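Local coordinates for protein beta-glucanase (PDB 6EUG) that binds glucoimidazole in a pocket at the mouth of its family 43 beta-propeller domain, the part present here, and probably cleaves beta-1,3-galactosidic linkages, at residues A45-H53 with P112-F123; G61-E72 with K105-K113. All blocks are in the same frame, centred on the assembly; numbering follows the deposited sequence. Where two conformers were deposited one is given.

Interaction 1 (A45-H53 with P112-F123)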
# COMPACT_ATOMS: atom_id res chain seq x y z
N ALA A 45 -4.10 -13.46 -4.78
CA ALA A 45 -3.70 -12.60 -3.67
C ALA A 45 -2.94 -11.39 -4.23
O ALA A 45 -1.73 -11.22 -4.01
CB ALA A 45 -2.83 -13.33 -2.67
N HIS A 46 -3.70 -10.52 -4.88
CA HIS A 46 -3.13 -9.36 -5.62
C HIS A 46 -3.03 -8.10 -4.71
O HIS A 46 -3.76 -7.96 -3.73
CB HIS A 46 -3.97 -9.12 -6.91
CG HIS A 46 -4.25 -10.36 -7.70
ND1 HIS A 46 -3.39 -10.86 -8.68
CD2 HIS A 46 -5.23 -11.29 -7.57
CE1 HIS A 46 -3.86 -12.01 -9.13
NE2 HIS A 46 -4.96 -12.31 -8.45
N GLY A 47 -2.14 -7.16 -5.04
CA GLY A 47 -1.92 -5.99 -4.20
C GLY A 47 -1.55 -6.35 -2.76
O GLY A 47 -1.96 -5.67 -1.81
N GLY A 48 -0.78 -7.43 -2.61
CA GLY A 48 -0.64 -8.08 -1.30
C GLY A 48 0.52 -7.62 -0.44
O GLY A 48 1.19 -6.62 -0.70
N GLY A 49 0.68 -8.33 0.66
CA GLY A 49 1.82 -8.21 1.57
C GLY A 49 1.92 -9.42 2.47
O GLY A 49 0.98 -10.23 2.50
N ILE A 50 3.03 -9.55 3.22
CA ILE A 50 3.36 -10.77 3.95
C ILE A 50 3.79 -10.43 5.39
O ILE A 50 4.43 -9.41 5.65
CB ILE A 50 4.46 -11.58 3.19
CG1 ILE A 50 3.87 -12.15 1.88
CG2 ILE A 50 5.04 -12.69 4.07
CD1 ILE A 50 4.87 -12.87 0.99
N LEU A 51 3.41 -11.28 6.33
CA LEU A 51 4.06 -11.31 7.65
C LEU A 51 4.46 -12.72 8.10
O LEU A 51 3.98 -13.71 7.55
CB LEU A 51 3.17 -10.68 8.69
CG LEU A 51 1.84 -11.37 9.02
CD1 LEU A 51 2.00 -12.59 9.91
CD2 LEU A 51 0.91 -10.40 9.72
N PHE A 52 5.32 -12.80 9.13
CA PHE A 52 5.78 -14.06 9.71
C PHE A 52 5.30 -14.17 11.16
O PHE A 52 5.51 -13.25 11.93
CB PHE A 52 7.32 -14.12 9.69
CG PHE A 52 7.91 -15.49 10.07
CD1 PHE A 52 7.95 -16.53 9.15
CD2 PHE A 52 8.47 -15.71 11.34
CE1 PHE A 52 8.52 -17.77 9.48
CE2 PHE A 52 9.03 -16.95 11.68
CZ PHE A 52 9.08 -17.96 10.76
N HIS A 53 4.69 -15.31 11.52
CA HIS A 53 4.22 -15.54 12.88
C HIS A 53 4.22 -17.02 13.26
O HIS A 53 3.69 -17.85 12.52
CB HIS A 53 2.81 -14.98 13.07
CG HIS A 53 2.36 -14.96 14.50
ND1 HIS A 53 2.74 -13.97 15.37
CD2 HIS A 53 1.56 -15.81 15.20
CE1 HIS A 53 2.19 -14.21 16.56
NE2 HIS A 53 1.47 -15.31 16.48
N PRO A 112 -4.71 -4.76 0.81
CA PRO A 112 -4.67 -5.06 2.24
C PRO A 112 -3.26 -5.23 2.80
O PRO A 112 -2.36 -5.73 2.09
CB PRO A 112 -5.40 -6.40 2.32
CG PRO A 112 -5.04 -7.07 1.01
CD PRO A 112 -5.10 -5.93 0.01
N LYS A 113 -3.09 -4.89 4.06
CA LYS A 113 -1.85 -5.13 4.81
C LYS A 113 -2.20 -5.54 6.23
O LYS A 113 -3.16 -5.04 6.80
CB LYS A 113 -0.94 -3.89 4.84
CG LYS A 113 -0.65 -3.27 3.45
CD LYS A 113 0.30 -4.16 2.65
CE LYS A 113 0.48 -3.64 1.23
NZ LYS A 113 -0.79 -3.79 0.40
N VAL A 114 -1.40 -6.44 6.79
CA VAL A 114 -1.56 -6.91 8.18
C VAL A 114 -0.28 -6.71 8.97
O VAL A 114 0.82 -7.08 8.48
CB VAL A 114 -2.00 -8.42 8.23
CG1 VAL A 114 -2.23 -8.89 9.64
CG2 VAL A 114 -3.28 -8.63 7.43
N ILE A 115 -0.44 -6.20 10.19
CA ILE A 115 0.63 -6.03 11.18
C ILE A 115 0.24 -6.64 12.54
O ILE A 115 -0.93 -6.66 12.92
CB ILE A 115 1.04 -4.56 11.33
CG1 ILE A 115 -0.14 -3.67 11.77
CG2 ILE A 115 1.71 -4.05 10.06
CD1 ILE A 115 0.14 -2.18 11.85
N TYR A 116 1.25 -7.13 13.27
CA TYR A 116 1.02 -7.73 14.59
C TYR A 116 1.32 -6.70 15.64
O TYR A 116 2.39 -6.07 15.58
CB TYR A 116 1.94 -8.94 14.80
CG TYR A 116 1.80 -9.61 16.17
CD1 TYR A 116 0.64 -10.30 16.52
CD2 TYR A 116 2.83 -9.56 17.11
CE1 TYR A 116 0.50 -10.90 17.77
CE2 TYR A 116 2.71 -10.17 18.36
CZ TYR A 116 1.54 -10.83 18.69
OH TYR A 116 1.40 -11.42 19.91
N ASN A 117 0.40 -6.53 16.59
CA ASN A 117 0.61 -5.57 17.67
C ASN A 117 1.10 -6.33 18.86
O ASN A 117 0.33 -7.11 19.48
CB ASN A 117 -0.68 -4.81 18.00
CG ASN A 117 -0.46 -3.79 19.09
OD1 ASN A 117 -0.02 -4.11 20.22
ND2 ASN A 117 -0.70 -2.56 18.76
N ALA A 118 2.38 -6.15 19.20
CA ALA A 118 3.00 -6.90 20.34
C ALA A 118 2.34 -6.62 21.69
O ALA A 118 2.20 -7.55 22.51
CB ALA A 118 4.50 -6.63 20.41
N LYS A 119 1.93 -5.36 21.92
CA LYS A 119 1.29 -4.95 23.19
C LYS A 119 -0.08 -5.60 23.47
O LYS A 119 -0.33 -6.03 24.59
CB LYS A 119 1.14 -3.42 23.27
N THR A 120 -0.97 -5.62 22.47
CA THR A 120 -2.30 -6.25 22.58
C THR A 120 -2.36 -7.74 22.22
O THR A 120 -3.34 -8.42 22.56
CB THR A 120 -3.34 -5.55 21.69
OG1 THR A 120 -2.97 -5.68 20.31
CG2 THR A 120 -3.47 -4.08 22.07
N GLY A 121 -1.36 -8.22 21.49
CA GLY A 121 -1.33 -9.57 20.94
C GLY A 121 -2.33 -9.79 19.79
O GLY A 121 -2.66 -10.94 19.48
N LYS A 122 -2.83 -8.71 19.18
CA LYS A 122 -3.81 -8.84 18.07
C LYS A 122 -3.17 -8.64 16.69
O LYS A 122 -2.19 -7.89 16.55
CB LYS A 122 -4.91 -7.80 18.23
CG LYS A 122 -5.61 -7.75 19.57
CD LYS A 122 -6.35 -9.04 19.86
CE LYS A 122 -7.27 -8.89 21.06
NZ LYS A 122 -7.74 -10.21 21.54
N PHE A 123 -3.81 -9.22 15.66
CA PHE A 123 -3.47 -8.94 14.26
C PHE A 123 -4.41 -7.87 13.69
O PHE A 123 -5.62 -8.00 13.79
CB PHE A 123 -3.55 -10.20 13.43
CG PHE A 123 -2.56 -11.25 13.86
CD1 PHE A 123 -2.88 -12.12 14.91
CD2 PHE A 123 -1.31 -11.34 13.26
CE1 PHE A 123 -1.95 -13.08 15.34
CE2 PHE A 123 -0.39 -12.30 13.69
CZ PHE A 123 -0.72 -13.17 14.71
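With its CG swung anti to the backbone N (chi1 -170°), His-53 carries its imidazole across to Phe-123, whose ring comes in edge-first. Phe-123 CZ stands 3.4 Å above the centre of the His-53 ring, and planes at 83° make the pair T-shaped. Tyr-116 completes an aromatic cluster from an oblique angle, its CE1 3.9 Å from His-53 CE1. Two residues back, Leu-51 has CG wedged between its backbone N and carbonyl carbon; its CD2 presses on Val-114 CG1 at 3.5 Å, tighter than usual van der Waals contact, and also lies 4.3 Å from Phe-123 CD2. Toward the N-terminal end of the strand, Gly-47 to Gly-49 offer only backbone. Lys-113 lays its aliphatic chain beside them: NZ donates weakly to Gly-47 O (3.1 Å) and makes a further hydrogen bond to Pro-112 O (3.0 Å), reached from above the carbonyl plane. Strands 48-53 and 112-117 run almost parallel, at 13°, with no backbone hydrogen bonds between them, as innermost strands of adjacent blades in the five-bladed propeller of family 43. The blades are thus joined by aromatic and aliphatic contacts at one end and, at the other, by a buried ammonium held by carbonyl oxygens.

Interaction 2 (G61-E72 with K105-K113). With GIM (glucoimidazole), chain B.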
# COMPACT_ATOMS: atom_id res chain seq x y z
N GLY A 61 -4.02 -10.85 0.28
CA GLY A 61 -4.20 -10.03 -0.94
C GLY A 61 -5.65 -10.01 -1.41
O GLY A 61 -6.54 -10.70 -0.84
N GLU A 62 -5.88 -9.24 -2.47
CA GLU A 62 -7.21 -9.10 -3.11
C GLU A 62 -7.60 -10.40 -3.82
O GLU A 62 -6.76 -10.99 -4.57
CB GLU A 62 -7.15 -8.01 -4.16
CG GLU A 62 -6.70 -6.65 -3.68
CD GLU A 62 -6.08 -5.78 -4.76
OE1 GLU A 62 -5.64 -4.66 -4.42
OE2 GLU A 62 -6.04 -6.20 -5.96
N HIS A 63 -8.81 -10.91 -3.55
CA HIS A 63 -9.40 -11.95 -4.37
C HIS A 63 -10.05 -11.26 -5.59
O HIS A 63 -11.01 -10.51 -5.44
CB HIS A 63 -10.42 -12.76 -3.55
CG HIS A 63 -11.04 -13.88 -4.28
ND1 HIS A 63 -11.88 -13.70 -5.36
CD2 HIS A 63 -11.02 -15.22 -4.04
CE1 HIS A 63 -12.33 -14.87 -5.76
NE2 HIS A 63 -11.80 -15.81 -5.00
N ARG A 64 -9.46 -11.45 -6.77
CA ARG A 64 -9.93 -10.81 -7.98
C ARG A 64 -10.75 -11.78 -8.82
O ARG A 64 -10.44 -12.97 -8.88
CB ARG A 64 -8.77 -10.24 -8.83
CG ARG A 64 -8.05 -9.02 -8.24
CD ARG A 64 -8.90 -7.76 -8.26
NE ARG A 64 -8.13 -6.60 -7.82
CZ ARG A 64 -8.44 -5.33 -8.09
NH1 ARG A 64 -7.65 -4.36 -7.64
NH2 ARG A 64 -9.51 -5.01 -8.83
N PRO A 65 -11.73 -11.24 -9.59
CA PRO A 65 -12.54 -12.00 -10.51
C PRO A 65 -11.84 -12.26 -11.87
O PRO A 65 -10.90 -11.53 -12.25
CB PRO A 65 -13.78 -11.11 -10.65
CG PRO A 65 -13.27 -9.75 -10.57
CD PRO A 65 -12.19 -9.83 -9.51
N ALA A 66 -12.30 -13.27 -12.61
CA ALA A 66 -11.80 -13.59 -13.96
C ALA A 66 -12.35 -12.64 -15.00
O ALA A 66 -11.72 -12.47 -16.05
CB ALA A 66 -12.14 -15.03 -14.35
N SER A 67 -13.47 -12.00 -14.70
CA SER A 67 -14.09 -10.98 -15.58
C SER A 67 -14.64 -9.85 -14.69
O SER A 67 -15.18 -10.15 -13.63
CB SER A 67 -15.21 -11.66 -16.41
OG SER A 67 -15.89 -10.71 -17.20
N GLY A 68 -14.46 -8.58 -15.09
CA GLY A 68 -14.77 -7.41 -14.26
C GLY A 68 -13.58 -7.12 -13.33
O GLY A 68 -12.50 -7.72 -13.51
N PHE A 69 -13.79 -6.28 -12.32
CA PHE A 69 -12.71 -5.87 -11.40
C PHE A 69 -13.02 -5.84 -9.91
O PHE A 69 -12.09 -5.97 -9.09
CB PHE A 69 -12.10 -4.50 -11.83
CG PHE A 69 -13.08 -3.33 -11.77
CD1 PHE A 69 -13.96 -3.09 -12.81
CD2 PHE A 69 -13.05 -2.45 -10.70
CE1 PHE A 69 -14.85 -2.02 -12.76
CE2 PHE A 69 -13.92 -1.36 -10.65
CZ PHE A 69 -14.82 -1.16 -11.66
N VAL A 70 -14.27 -5.63 -9.53
CA VAL A 70 -14.62 -5.59 -8.09
C VAL A 70 -14.67 -7.02 -7.50
O VAL A 70 -15.22 -7.91 -8.11
CB VAL A 70 -15.97 -4.86 -7.87
CG1 VAL A 70 -16.36 -4.84 -6.38
CG2 VAL A 70 -15.92 -3.44 -8.43
N THR A 71 -14.07 -7.21 -6.31
CA THR A 71 -14.09 -8.52 -5.68
C THR A 71 -15.51 -9.03 -5.48
O THR A 71 -16.44 -8.26 -5.11
CB THR A 71 -13.30 -8.55 -4.34
OG1 THR A 71 -13.12 -9.92 -3.89
CG2 THR A 71 -14.00 -7.74 -3.24
N GLU A 72 -15.65 -10.34 -5.66
CA GLU A 72 -16.83 -11.09 -5.25
C GLU A 72 -16.77 -11.61 -3.79
O GLU A 72 -17.80 -12.11 -3.25
CB GLU A 72 -17.08 -12.27 -6.21
CG GLU A 72 -17.52 -11.90 -7.62
CD GLU A 72 -19.01 -11.67 -7.79
OE1 GLU A 72 -19.40 -10.97 -8.75
OE2 GLU A 72 -19.82 -12.19 -7.00
N LYS A 105 -21.20 -6.68 0.14
CA LYS A 105 -20.85 -7.18 -1.20
C LYS A 105 -21.20 -6.12 -2.26
O LYS A 105 -22.31 -5.53 -2.24
CB LYS A 105 -21.55 -8.51 -1.53
CG LYS A 105 -20.95 -9.26 -2.71
CD LYS A 105 -21.78 -10.44 -3.14
CE LYS A 105 -21.54 -10.79 -4.61
NZ LYS A 105 -20.60 -11.91 -4.65
N GLY A 106 -20.26 -5.88 -3.16
CA GLY A 106 -20.31 -4.78 -4.11
C GLY A 106 -19.33 -3.66 -3.81
O GLY A 106 -19.02 -2.85 -4.69
N CYS A 107 -18.83 -3.59 -2.56
CA CYS A 107 -17.75 -2.64 -2.21
C CYS A 107 -16.39 -3.03 -2.86
O CYS A 107 -16.16 -4.18 -3.23
CB CYS A 107 -17.62 -2.50 -0.69
SG CYS A 107 -16.76 -3.88 0.10
N ILE A 108 -15.50 -2.04 -3.00
CA ILE A 108 -14.12 -2.30 -3.47
C ILE A 108 -13.20 -2.43 -2.24
O ILE A 108 -13.25 -1.58 -1.35
CB ILE A 108 -13.65 -1.14 -4.38
CG1 ILE A 108 -14.41 -1.17 -5.72
CG2 ILE A 108 -12.16 -1.10 -4.60
CD1 ILE A 108 -14.26 0.13 -6.50
N MET A 109 -12.41 -3.49 -2.22
CA MET A 109 -11.44 -3.76 -1.17
C MET A 109 -10.09 -4.01 -1.85
O MET A 109 -9.93 -5.01 -2.56
CB MET A 109 -11.88 -5.01 -0.40
CG MET A 109 -13.18 -4.83 0.37
SD MET A 109 -13.64 -6.41 1.07
CE MET A 109 -14.02 -6.03 2.78
N GLU A 110 -9.13 -3.08 -1.64
CA GLU A 110 -7.80 -3.12 -2.28
C GLU A 110 -6.61 -2.94 -1.33
O GLU A 110 -6.73 -2.34 -0.25
CB GLU A 110 -7.69 -2.07 -3.41
CG GLU A 110 -8.61 -2.38 -4.58
CD GLU A 110 -8.59 -1.37 -5.72
OE1 GLU A 110 -7.87 -0.33 -5.63
OE2 GLU A 110 -9.34 -1.59 -6.71
N ARG A 111 -5.50 -3.54 -1.74
CA ARG A 111 -4.20 -3.33 -1.12
C ARG A 111 -4.17 -3.59 0.38
O ARG A 111 -3.60 -2.82 1.15
CB ARG A 111 -3.62 -1.96 -1.53
CG ARG A 111 -3.30 -1.85 -3.01
CD ARG A 111 -2.51 -0.59 -3.43
NE ARG A 111 -2.34 -0.57 -4.88
CZ ARG A 111 -1.42 -1.26 -5.57
NH1 ARG A 111 -0.48 -1.97 -4.96
NH2 ARG A 111 -1.39 -1.21 -6.91
N PRO A 112 -4.71 -4.76 0.81
CA PRO A 112 -4.67 -5.06 2.24
C PRO A 112 -3.26 -5.23 2.80
O PRO A 112 -2.36 -5.73 2.09
CB PRO A 112 -5.40 -6.40 2.32
CG PRO A 112 -5.04 -7.07 1.01
CD PRO A 112 -5.10 -5.93 0.01
N LYS A 113 -3.09 -4.89 4.06
CA LYS A 113 -1.85 -5.13 4.81
C LYS A 113 -2.20 -5.54 6.23
O LYS A 113 -3.16 -5.04 6.80
CB LYS A 113 -0.94 -3.89 4.84
CG LYS A 113 -0.65 -3.27 3.45
CD LYS A 113 0.30 -4.16 2.65
CE LYS A 113 0.48 -3.64 1.23
NZ LYS A 113 -0.79 -3.79 0.40
C1 GIM B . -4.51 1.99 -9.44
C2 GIM B . -4.14 1.36 -8.15
N10 GIM B . -5.51 1.60 -10.25
C3 GIM B . -4.79 -0.03 -8.05
C4 GIM B . -6.27 0.06 -8.51
C5 GIM B . -6.35 0.40 -10.01
C6 GIM B . -7.78 0.60 -10.51
C7 GIM B . -4.55 3.40 -11.13
C8 GIM B . -5.54 2.45 -11.31
N1 GIM B . -3.93 3.10 -9.97
O3 GIM B . -4.76 -0.50 -6.69
O2 GIM B . -2.70 1.45 -8.00
O4 GIM B . -7.06 1.02 -7.76
O6 GIM B . -8.34 1.79 -9.96
O HOH W 1 -11.42 -3.48 -7.02
O HOH W 2 -17.52 -6.57 -3.10
O HOH W 3 -12.22 -5.11 -4.89
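Glu-110 reaches past Glu-62 and Arg-64 to the bound glucoimidazole. Its CB lies 3.5 Å from Glu-62 OE1, and its CG passes 3.8 Å from Arg-64 NH1. The chain then runs extended to a carboxylate whose oxygens divide the work. OE1 accepts from the ligand's O4 at 2.6 Å and, more loosely, from its O3 at 3.3 Å. OE2 takes a weak salt-bridge contact from Arg-64 NH1 (3.4 Å), a hydrogen bond from water 1 and one shared with Tyr-136. Behind it, Glu-62 is a second-shell brace: OE2 is gripped side-on by Arg-64 NE (2.8 Å) and NH1 from one face of its carboxylate plane, while OE1 uses its anti lone pair to accept from Arg-111 N (2.9 Å). Arg-111 itself extends to the ligand, where NH2 donates to O2. At the far end the side chains of Val-70 and Ile-108 cross at about a right angle, Val-70 CG2 3.8 Å from Ile-108 CG1; waters 2 and 3 bridge the backbones, and exposed Lys-105 pairs with Glu-72. The loop after strand 56-62 thus folds over the start of strand 108-117, the outermost of its sheet; that strand's sheet partner, strand 122-130, touches the side chains of Cys-107 to Glu-110.

Overall arrangement
Both contacts join the same two blades, interaction 1 farther along the innermost strands and interaction 2 at the ligand-bearing mouth, with centres about 19 Å apart. Strand 108-117 serves both, sharing Pro-112 and Lys-113, while the partner strands 48-53 and 56-62 are neighbours in one sheet. They meet where His-46 O lies 2.8 Å from Glu-62 N, a probable hydrogen bond, and where Gly-47 CA packs 4.0 Å from Glu-62 OE1. Interaction 2 supplies Glu-110 and Arg-111 to the glucoimidazole pocket, which Asp-214 and Gln-320 help complete; interaction 1 approaches it at Gly-47, whose CA is 6.7 Å from the ligand's O3, then runs away from it toward the opposite end of the strands.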